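Local coordinates for type VI immunity protein Atu4351 (Agrobacterium fabrum, PDB 6ITW) that acts as the antitoxin of a type VI secretion effector–immunity pair, probably protecting the bacterium by neutralising the partner toxin, at residues E38-F43 against F57-P62; S67-A72 against V82-L87; L96-N99 against K103-E106. All blocks are in the same frame, centred on the assembly; numbering follows the deposited sequence. Where two conformers were deposited one is given.

Contact 1. Residues E38-F43 against F57-P62; sequences ETYLDF and FQFCNP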
loop_
_atom_site.group_PDB
_atom_site.type_symbol
_atom_site.label_atom_id
_atom_site.label_comp_id
_atom_site.label_asym_id
_atom_site.label_seq_id
_atom_site.Cartn_x
_atom_site.Cartn_y
_atom_site.Cartn_z
ATOM N N GLU A 38 -11.119 -8.196 12.712
ATOM C CA GLU A 38 -10.526 -9.412 13.279
ATOM C C GLU A 38 -10.333 -10.511 12.245
ATOM O O GLU A 38 -9.393 -11.305 12.376
ATOM C CB GLU A 38 -11.370 -9.962 14.436
ATOM C CG GLU A 38 -10.586 -10.016 15.745
ATOM C CD GLU A 38 -9.433 -11.034 15.738
ATOM O OE1 GLU A 38 -9.646 -12.198 15.327
ATOM O OE2 GLU A 38 -8.309 -10.672 16.164
ATOM N N THR A 39 -11.212 -10.607 11.239
ATOM C CA THR A 39 -11.000 -11.617 10.209
ATOM C C THR A 39 -9.662 -11.407 9.509
ATOM O O THR A 39 -8.961 -12.372 9.201
ATOM C CB THR A 39 -12.149 -11.610 9.198
ATOM O OG1 THR A 39 -12.265 -10.317 8.582
ATOM C CG2 THR A 39 -13.454 -11.985 9.889
ATOM N N TYR A 40 -9.269 -10.149 9.283
ATOM C CA TYR A 40 -7.964 -9.913 8.679
ATOM C C TYR A 40 -6.843 -10.281 9.640
ATOM O O TYR A 40 -5.832 -10.871 9.230
ATOM C CB TYR A 40 -7.813 -8.452 8.237
ATOM C CG TYR A 40 -6.433 -8.189 7.696
ATOM C CD1 TYR A 40 -6.119 -8.465 6.359
ATOM C CD2 TYR A 40 -5.428 -7.719 8.525
ATOM C CE1 TYR A 40 -4.826 -8.263 5.865
ATOM C CE2 TYR A 40 -4.131 -7.521 8.044
ATOM C CZ TYR A 40 -3.841 -7.789 6.715
ATOM O OH TYR A 40 -2.561 -7.578 6.243
ATOM N N LEU A 41 -6.980 -9.905 10.918
ATOM C CA LEU A 41 -5.903 -10.167 11.870
ATOM C C LEU A 41 -5.730 -11.665 12.092
ATOM O O LEU A 41 -4.602 -12.158 12.223
ATOM C CB LEU A 41 -6.170 -9.446 13.186
ATOM C CG LEU A 41 -6.066 -7.919 13.156
ATOM C CD1 LEU A 41 -6.543 -7.323 14.497
ATOM C CD2 LEU A 41 -4.628 -7.475 12.826
ATOM N N ASP A 42 -6.833 -12.410 12.104
ATOM C CA ASP A 42 -6.725 -13.853 12.258
ATOM C C ASP A 42 -6.065 -14.495 11.039
ATOM O O ASP A 42 -5.242 -15.409 11.182
ATOM C CB ASP A 42 -8.103 -14.462 12.524
ATOM C CG ASP A 42 -7.998 -15.884 13.070
ATOM O OD1 ASP A 42 -7.192 -16.088 14.015
ATOM O OD2 ASP A 42 -8.692 -16.792 12.550
ATOM N N PHE A 43 -6.398 -14.024 9.836
ATOM C CA PHE A 43 -5.650 -14.423 8.644
ATOM C C PHE A 43 -4.136 -14.249 8.847
ATOM O O PHE A 43 -3.353 -15.189 8.641
ATOM C CB PHE A 43 -6.153 -13.621 7.441
ATOM C CG PHE A 43 -5.339 -13.812 6.202
ATOM C CD1 PHE A 43 -5.335 -15.035 5.538
ATOM C CD2 PHE A 43 -4.566 -12.770 5.697
ATOM C CE1 PHE A 43 -4.577 -15.216 4.378
ATOM C CE2 PHE A 43 -3.816 -12.925 4.532
ATOM C CZ PHE A 43 -3.818 -14.151 3.870
ATOM N N PHE A 57 3.040 -8.234 -4.500
ATOM C CA PHE A 57 2.465 -7.701 -3.273
ATOM C C PHE A 57 3.122 -8.428 -2.104
ATOM O O PHE A 57 3.489 -9.595 -2.213
ATOM C CB PHE A 57 0.931 -7.859 -3.243
ATOM C CG PHE A 57 0.264 -7.261 -2.006
ATOM C CD1 PHE A 57 -0.142 -5.926 -1.979
ATOM C CD2 PHE A 57 0.025 -8.046 -0.882
ATOM C CE1 PHE A 57 -0.773 -5.389 -0.851
ATOM C CE2 PHE A 57 -0.586 -7.520 0.251
ATOM C CZ PHE A 57 -0.988 -6.191 0.271
ATOM N N GLN A 58 3.311 -7.720 -1.004
ATOM C CA GLN A 58 3.821 -8.325 0.212
ATOM C C GLN A 58 3.084 -7.699 1.379
ATOM O O GLN A 58 2.673 -6.539 1.305
ATOM C CB GLN A 58 5.328 -8.122 0.380
ATOM C CG GLN A 58 5.743 -6.678 0.547
ATOM C CD GLN A 58 7.239 -6.500 0.449
ATOM O OE1 GLN A 58 7.936 -6.461 1.467
ATOM N NE2 GLN A 58 7.753 -6.394 -0.790
ATOM N N PHE A 59 2.892 -8.479 2.443
ATOM C CA PHE A 59 2.271 -7.963 3.652
ATOM C C PHE A 59 3.358 -7.454 4.577
ATOM O O PHE A 59 4.510 -7.909 4.527
ATOM C CB PHE A 59 1.452 -9.033 4.375
ATOM C CG PHE A 59 0.242 -9.481 3.628
ATOM C CD1 PHE A 59 0.322 -10.534 2.706
ATOM C CD2 PHE A 59 -0.986 -8.865 3.843
ATOM C CE1 PHE A 59 -0.817 -10.962 1.997
ATOM C CE2 PHE A 59 -2.123 -9.286 3.141
ATOM C CZ PHE A 59 -2.032 -10.343 2.222
ATOM N N CYS A 60 2.981 -6.499 5.423
ATOM C CA CYS A 60 3.928 -5.878 6.333
ATOM C C CYS A 60 3.283 -5.711 7.700
ATOM O O CYS A 60 2.058 -5.649 7.834
ATOM C CB CYS A 60 4.416 -4.512 5.807
ATOM S SG CYS A 60 3.124 -3.210 5.690
ATOM N N ASN A 61 4.133 -5.626 8.716
ATOM C CA ASN A 61 3.679 -5.328 10.062
ATOM C C ASN A 61 3.362 -3.841 10.187
ATOM O O ASN A 61 4.274 -3.019 10.074
ATOM C CB ASN A 61 4.750 -5.755 11.069
ATOM C CG ASN A 61 4.265 -5.694 12.506
ATOM O OD1 ASN A 61 3.534 -4.768 12.897
ATOM N ND2 ASN A 61 4.660 -6.694 13.302
ATOM N N PRO A 62 2.096 -3.456 10.426
ATOM C CA PRO A 62 1.761 -2.017 10.513
ATOM C C PRO A 62 2.601 -1.265 11.514
ATOM O O PRO A 62 2.891 -0.078 11.321
ATOM C CB PRO A 62 0.287 -2.002 10.945
ATOM C CG PRO A 62 -0.194 -3.402 10.823
ATOM C CD PRO A 62 0.975 -4.313 10.834
HETATM O O HOH W 1 -0.509 -6.531 7.663
#
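Phe59 receives two aromatic side chains from helix 38-47, Tyr40 and Phe43, and the contact consists of ring packing plus one water bridge. It is an aromatic cluster that, within the GAD-like domain, packs this helix on the sheet. The aromatic part is clearest between Phe43 and Phe59, an offset edge-to-face pair: the ring centroids are 5.9 Å apart, the planes stand at 64°, and the edge of Phe43 is turned to the face of Phe59. Their nearest atoms are Phe43 CE2 and Phe59 CZ, at 3.9 Å. With CG anti to the backbone N (chi1 172°), the Phe43 ring extends from the helix toward the strand.

Tyr40 meets Phe59 differently, since the two side chains run past each other in opposite directions. Tyr40 CE1 packs 4.0 Å from Phe59 CE2, while Tyr40 OH comes within 3.1 Å of Phe59 CD2, a close approach made at the ring edge and near its plane. Phe57 CE2 lies over the centre of one face of Phe59, on the side of the ring opposite Phe43.

The polar link runs through a single water. It lies 2.7 Å from Tyr40 OH and donates to Cys60 O, also at 2.7 Å, so the buried phenol is tied indirectly to the backbone just beyond the strand.

Around these three rings, Tyr8 stacks on Phe43 and Trp52 of strand 49-52 meets Phe59 edge-to-face. Val136 of helix 128-137 touches both Tyr40 and Phe59, placing the aromatic group between two helices and the sheet, in which strand 57-59 runs between strands 49-52 and 84-90.

Contact 2. Residues S67-A72 against V82-L87; sequences SIVALA and VRTHAL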
loop_
_atom_site.group_PDB
_atom_site.type_symbol
_atom_site.label_atom_id
_atom_site.label_comp_id
_atom_site.label_asym_id
_atom_site.label_seq_id
_atom_site.Cartn_x
_atom_site.Cartn_y
_atom_site.Cartn_z
ATOM N N SER A 67 5.660 5.028 10.837
ATOM C CA SER A 67 6.289 6.303 10.520
ATOM C C SER A 67 6.024 6.722 9.077
ATOM O O SER A 67 5.931 7.925 8.790
ATOM C CB SER A 67 7.793 6.243 10.783
ATOM O OG SER A 67 8.401 5.221 10.009
ATOM N N ILE A 68 5.904 5.763 8.151
ATOM C CA ILE A 68 5.613 6.144 6.770
ATOM C C ILE A 68 4.217 6.735 6.678
ATOM O O ILE A 68 4.011 7.771 6.037
ATOM C CB ILE A 68 5.784 4.947 5.820
ATOM C CG1 ILE A 68 7.193 4.359 5.953
ATOM C CG2 ILE A 68 5.476 5.347 4.386
ATOM C CD1 ILE A 68 8.303 5.378 5.939
ATOM N N VAL A 69 3.241 6.096 7.327
ATOM C CA VAL A 69 1.896 6.662 7.403
ATOM C C VAL A 69 1.934 8.035 8.059
ATOM O O VAL A 69 1.274 8.978 7.600
ATOM C CB VAL A 69 0.955 5.722 8.173
ATOM C CG1 VAL A 69 -0.453 6.295 8.152
ATOM C CG2 VAL A 69 1.006 4.302 7.598
ATOM N N ALA A 70 2.698 8.164 9.152
ATOM C CA ALA A 70 2.775 9.444 9.853
ATOM C C ALA A 70 3.304 10.531 8.938
ATOM O O ALA A 70 2.747 11.631 8.895
ATOM C CB ALA A 70 3.660 9.329 11.093
ATOM N N LEU A 71 4.359 10.227 8.172
ATOM C CA LEU A 71 4.945 11.225 7.280
ATOM C C LEU A 71 4.025 11.537 6.109
ATOM O O LEU A 71 3.851 12.709 5.747
ATOM C CB LEU A 71 6.311 10.747 6.775
ATOM C CG LEU A 71 7.375 10.601 7.875
ATOM C CD1 LEU A 71 8.508 9.740 7.398
ATOM C CD2 LEU A 71 7.919 11.954 8.355
ATOM N N ALA A 72 3.433 10.511 5.491
ATOM C CA ALA A 72 2.669 10.766 4.271
ATOM C C ALA A 72 1.363 11.485 4.583
ATOM O O ALA A 72 0.911 12.334 3.808
ATOM C CB ALA A 72 2.399 9.460 3.523
ATOM N N VAL A 82 -2.901 8.492 12.843
ATOM C CA VAL A 82 -3.061 7.699 14.064
ATOM C C VAL A 82 -4.099 6.600 13.888
ATOM O O VAL A 82 -4.057 5.591 14.596
ATOM C CB VAL A 82 -3.419 8.619 15.265
ATOM C CG1 VAL A 82 -3.586 7.816 16.551
ATOM C CG2 VAL A 82 -2.341 9.684 15.484
ATOM N N ARG A 83 -5.022 6.755 12.943
ATOM C CA ARG A 83 -6.075 5.774 12.699
ATOM C C ARG A 83 -5.912 5.077 11.346
ATOM O O ARG A 83 -6.878 4.511 10.810
ATOM C CB ARG A 83 -7.442 6.455 12.806
ATOM C CG ARG A 83 -7.690 7.025 14.206
ATOM C CD ARG A 83 -8.901 7.953 14.276
ATOM N NE ARG A 83 -10.156 7.261 14.017
ATOM C CZ ARG A 83 -10.768 6.476 14.909
ATOM N NH1 ARG A 83 -10.217 6.280 16.106
ATOM N NH2 ARG A 83 -11.922 5.880 14.606
ATOM N N THR A 84 -4.707 5.110 10.781
ATOM C CA THR A 84 -4.456 4.533 9.466
ATOM C C THR A 84 -3.268 3.595 9.569
ATOM O O THR A 84 -2.208 3.978 10.078
ATOM C CB THR A 84 -4.200 5.613 8.418
ATOM O OG1 THR A 84 -5.220 6.621 8.513
ATOM C CG2 THR A 84 -4.201 4.993 7.010
ATOM N N HIS A 85 -3.446 2.371 9.091
ATOM C CA HIS A 85 -2.508 1.297 9.388
ATOM C C HIS A 85 -2.066 0.637 8.096
ATOM O O HIS A 85 -2.903 0.150 7.330
ATOM C CB HIS A 85 -3.155 0.292 10.342
ATOM C CG HIS A 85 -3.845 0.955 11.488
ATOM N ND1 HIS A 85 -3.153 1.620 12.481
ATOM C CD2 HIS A 85 -5.159 1.122 11.765
ATOM C CE1 HIS A 85 -4.015 2.139 13.337
ATOM N NE2 HIS A 85 -5.238 1.854 12.924
ATOM N N ALA A 86 -0.753 0.603 7.875
ATOM C CA ALA A 86 -0.181 0.011 6.666
ATOM C C ALA A 86 -0.206 -1.512 6.781
ATOM O O ALA A 86 0.391 -2.079 7.706
ATOM C CB ALA A 86 1.251 0.513 6.459
ATOM N N LEU A 87 -0.869 -2.179 5.832
ATOM C CA LEU A 87 -1.016 -3.631 5.883
ATOM C C LEU A 87 -0.119 -4.374 4.903
ATOM O O LEU A 87 0.228 -5.534 5.161
ATOM C CB LEU A 87 -2.470 -4.032 5.611
ATOM C CG LEU A 87 -3.518 -3.319 6.469
ATOM C CD1 LEU A 87 -4.914 -3.777 6.082
ATOM C CD2 LEU A 87 -3.258 -3.535 7.962
#
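Val69 of helix 66-73 and Ala86 of strand 84-90 mark the closest backbone approach, with their CA atoms 7.0 Å apart, where the helix packs on one face of the sheet in the GAD-like domain.

Within 67-72, Val69 alone reaches the strand segment, and its two methyl groups divide the work. CG1, placed anti to the backbone N (chi1 -176°), reaches Thr84: it lies 3.5 Å from Thr84 O and 3.8 Å from Thr84 CB, so it rests on both the backbone and the root of the side chain. CG2 goes to the next inward-facing strand position and packs 4.0 Å from Ala86 CB. The valine thus straddles the strand residues i and i+2, whose CB atoms both point to the helix, while CB of the intervening His85 points away from it, the alternation expected of an extended strand.

Thr84 offers Val69 its carbon side. Its CG2 is 4.1 Å from Val69 CG1, whereas the hydroxyl is engaged elsewhere: OG1 hydrogen-bonds Asn80 O and is also linked to Asn99 ND2 on the adjoining strand. These polar ties fix the rotation of the threonine and satisfy a buried hydroxyl beside the methyl contacts. Ala86 adds a single methyl, consistent with the close CA approach.

The helix is wedged between sheet and helix 193-200, since Ile68 packs on Leu194 and Met197 of that helix and on Ile95 of strand 94-99. Within the sheet, strand 84-90 lies between strands 57-59 and 94-99; on its other face, His85 meets Tyr32 edge-to-face and bonds Glu100 through NE2.

Contact 3. Residues L96-N99 against K103-E106; sequences LAWN and KTTE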
loop_
_atom_site.group_PDB
_atom_site.type_symbol
_atom_site.label_atom_id
_atom_site.label_comp_id
_atom_site.label_asym_id
_atom_site.label_seq_id
_atom_site.Cartn_x
_atom_site.Cartn_y
_atom_site.Cartn_z
ATOM N N LEU A 96 -1.203 -0.686 0.736
ATOM C CA LEU A 96 -2.575 -0.987 1.132
ATOM C C LEU A 96 -2.695 -0.735 2.632
ATOM O O LEU A 96 -2.007 -1.391 3.434
ATOM C CB LEU A 96 -2.947 -2.429 0.806
ATOM C CG LEU A 96 -4.291 -2.935 1.344
ATOM C CD1 LEU A 96 -5.410 -1.981 0.967
ATOM C CD2 LEU A 96 -4.611 -4.335 0.823
ATOM N N ALA A 97 -3.554 0.217 3.009
ATOM C CA ALA A 97 -3.698 0.633 4.397
ATOM C C ALA A 97 -5.154 0.536 4.822
ATOM O O ALA A 97 -6.075 0.593 4.003
ATOM C CB ALA A 97 -3.201 2.067 4.621
ATOM N N TRP A 98 -5.368 0.390 6.120
ATOM C CA TRP A 98 -6.719 0.369 6.658
ATOM C C TRP A 98 -6.934 1.624 7.491
ATOM O O TRP A 98 -6.221 1.853 8.483
ATOM C CB TRP A 98 -6.959 -0.879 7.501
ATOM C CG TRP A 98 -8.317 -0.898 8.097
ATOM C CD1 TRP A 98 -8.658 -0.564 9.385
ATOM C CD2 TRP A 98 -9.535 -1.252 7.435
ATOM N NE1 TRP A 98 -10.012 -0.704 9.559
ATOM C CE2 TRP A 98 -10.576 -1.132 8.383
ATOM C CE3 TRP A 98 -9.846 -1.677 6.136
ATOM C CZ2 TRP A 98 -11.911 -1.414 8.069
ATOM C CZ3 TRP A 98 -11.173 -1.957 5.822
ATOM C CH2 TRP A 98 -12.190 -1.821 6.789
ATOM N N ASN A 99 -7.906 2.434 7.094
ATOM C CA ASN A 99 -8.301 3.604 7.869
ATOM C C ASN A 99 -9.513 3.228 8.713
ATOM O O ASN A 99 -10.507 2.706 8.182
ATOM C CB ASN A 99 -8.631 4.798 6.970
ATOM C CG ASN A 99 -9.149 5.989 7.764
ATOM O OD1 ASN A 99 -10.351 6.101 8.023
ATOM N ND2 ASN A 99 -8.241 6.868 8.180
ATOM N N LYS A 103 -12.110 2.991 5.948
ATOM C CA LYS A 103 -11.710 1.683 5.419
ATOM C C LYS A 103 -10.507 1.744 4.476
ATOM O O LYS A 103 -9.552 2.495 4.702
ATOM C CB LYS A 103 -12.859 0.975 4.678
ATOM C CG LYS A 103 -14.295 1.276 5.096
ATOM C CD LYS A 103 -14.631 0.881 6.509
ATOM C CE LYS A 103 -16.156 0.824 6.693
ATOM N NZ LYS A 103 -16.543 1.072 8.109
ATOM N N THR A 104 -10.571 0.959 3.400
ATOM C CA THR A 104 -9.416 0.687 2.554
ATOM C C THR A 104 -8.856 1.970 1.952
ATOM O O THR A 104 -9.584 2.770 1.353
ATOM C CB THR A 104 -9.810 -0.292 1.442
ATOM O OG1 THR A 104 -10.114 -1.572 2.011
ATOM C CG2 THR A 104 -8.688 -0.464 0.455
ATOM N N THR A 105 -7.552 2.148 2.103
ATOM C CA THR A 105 -6.835 3.332 1.653
ATOM C C THR A 105 -5.614 2.878 0.862
ATOM O O THR A 105 -5.022 1.840 1.183
ATOM C CB THR A 105 -6.407 4.194 2.870
ATOM O OG1 THR A 105 -7.560 4.518 3.671
ATOM C CG2 THR A 105 -5.705 5.481 2.431
ATOM N N GLU A 106 -5.243 3.626 -0.178
ATOM C CA GLU A 106 -4.039 3.344 -0.954
ATOM C C GLU A 106 -3.127 4.565 -0.911
ATOM O O GLU A 106 -3.572 5.687 -1.168
ATOM C CB GLU A 106 -4.370 2.960 -2.410
ATOM C CG GLU A 106 -5.261 1.694 -2.587
ATOM C CD GLU A 106 -5.532 1.325 -4.067
ATOM O OE1 GLU A 106 -4.797 1.810 -4.955
ATOM O OE2 GLU A 106 -6.480 0.550 -4.345
#
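Ala97 and Thr105 form a hydrogen-bonded pair in the beta hairpin of strands 94-99 and 103-108. Their backbones exchange two bonds, Ala97 N to Thr105 O and Thr105 N to Ala97 O, each 2.9 Å. Nearer the turn, Asn99 and Lys103 are a second hydrogen-bonded pair, although the bond from Lys103 N to Asn99 O (2.8 Å) is bent to 133°.

On the face bearing Trp98, the indole lies alongside Lys103, both side chains pointing the same way. Lys103 CA sits over the six-membered ring, 3.7 Å from its centroid and 12° off the normal, a CH-pi contact; Lys103 CB adds 3.6 Å to Trp98 CH2. Further along this face, Leu96 CD1 meets Thr104 CG2 at 3.6 Å.

A second shell sets these groups. Lys103 NZ bonds Ser128 OG and Thr104 OG1 bonds Asn131 OD1, tying the strand to the region of helix 128-137, while Asn99 OD1 accepts from Asp101 N and Tyr102 N of the turn. Lys103 O is gripped twice, from opposite faces of its carbonyl plane: by Asn99 N, 44° out of that plane, and by Thr105 OG1 at 3.0 Å.

In the fold
The three contacts meet on one sheet: contacts 1 and 2 each set a helix against a strand of it, and contact 3 pairs two of its strands. Contacts 1 and 2, with centres about 15 Å apart, join where Cys60 N probably hydrogen-bonds Leu87 O at 2.9 Å; Tyr40 OH also packs 3.6 Å from Leu87 CB. Contacts 2 and 3, about 10 Å apart between centres, share an antiparallel strand pairing in which Trp98 N lies 2.8 Å from His85 O, a probable hydrogen bond. Between contacts 1 and 3, about 12 Å apart centre to centre, Phe57 CE1 packs 4.0 Å from Leu96 CB. The three follow one another in sequence without overlap.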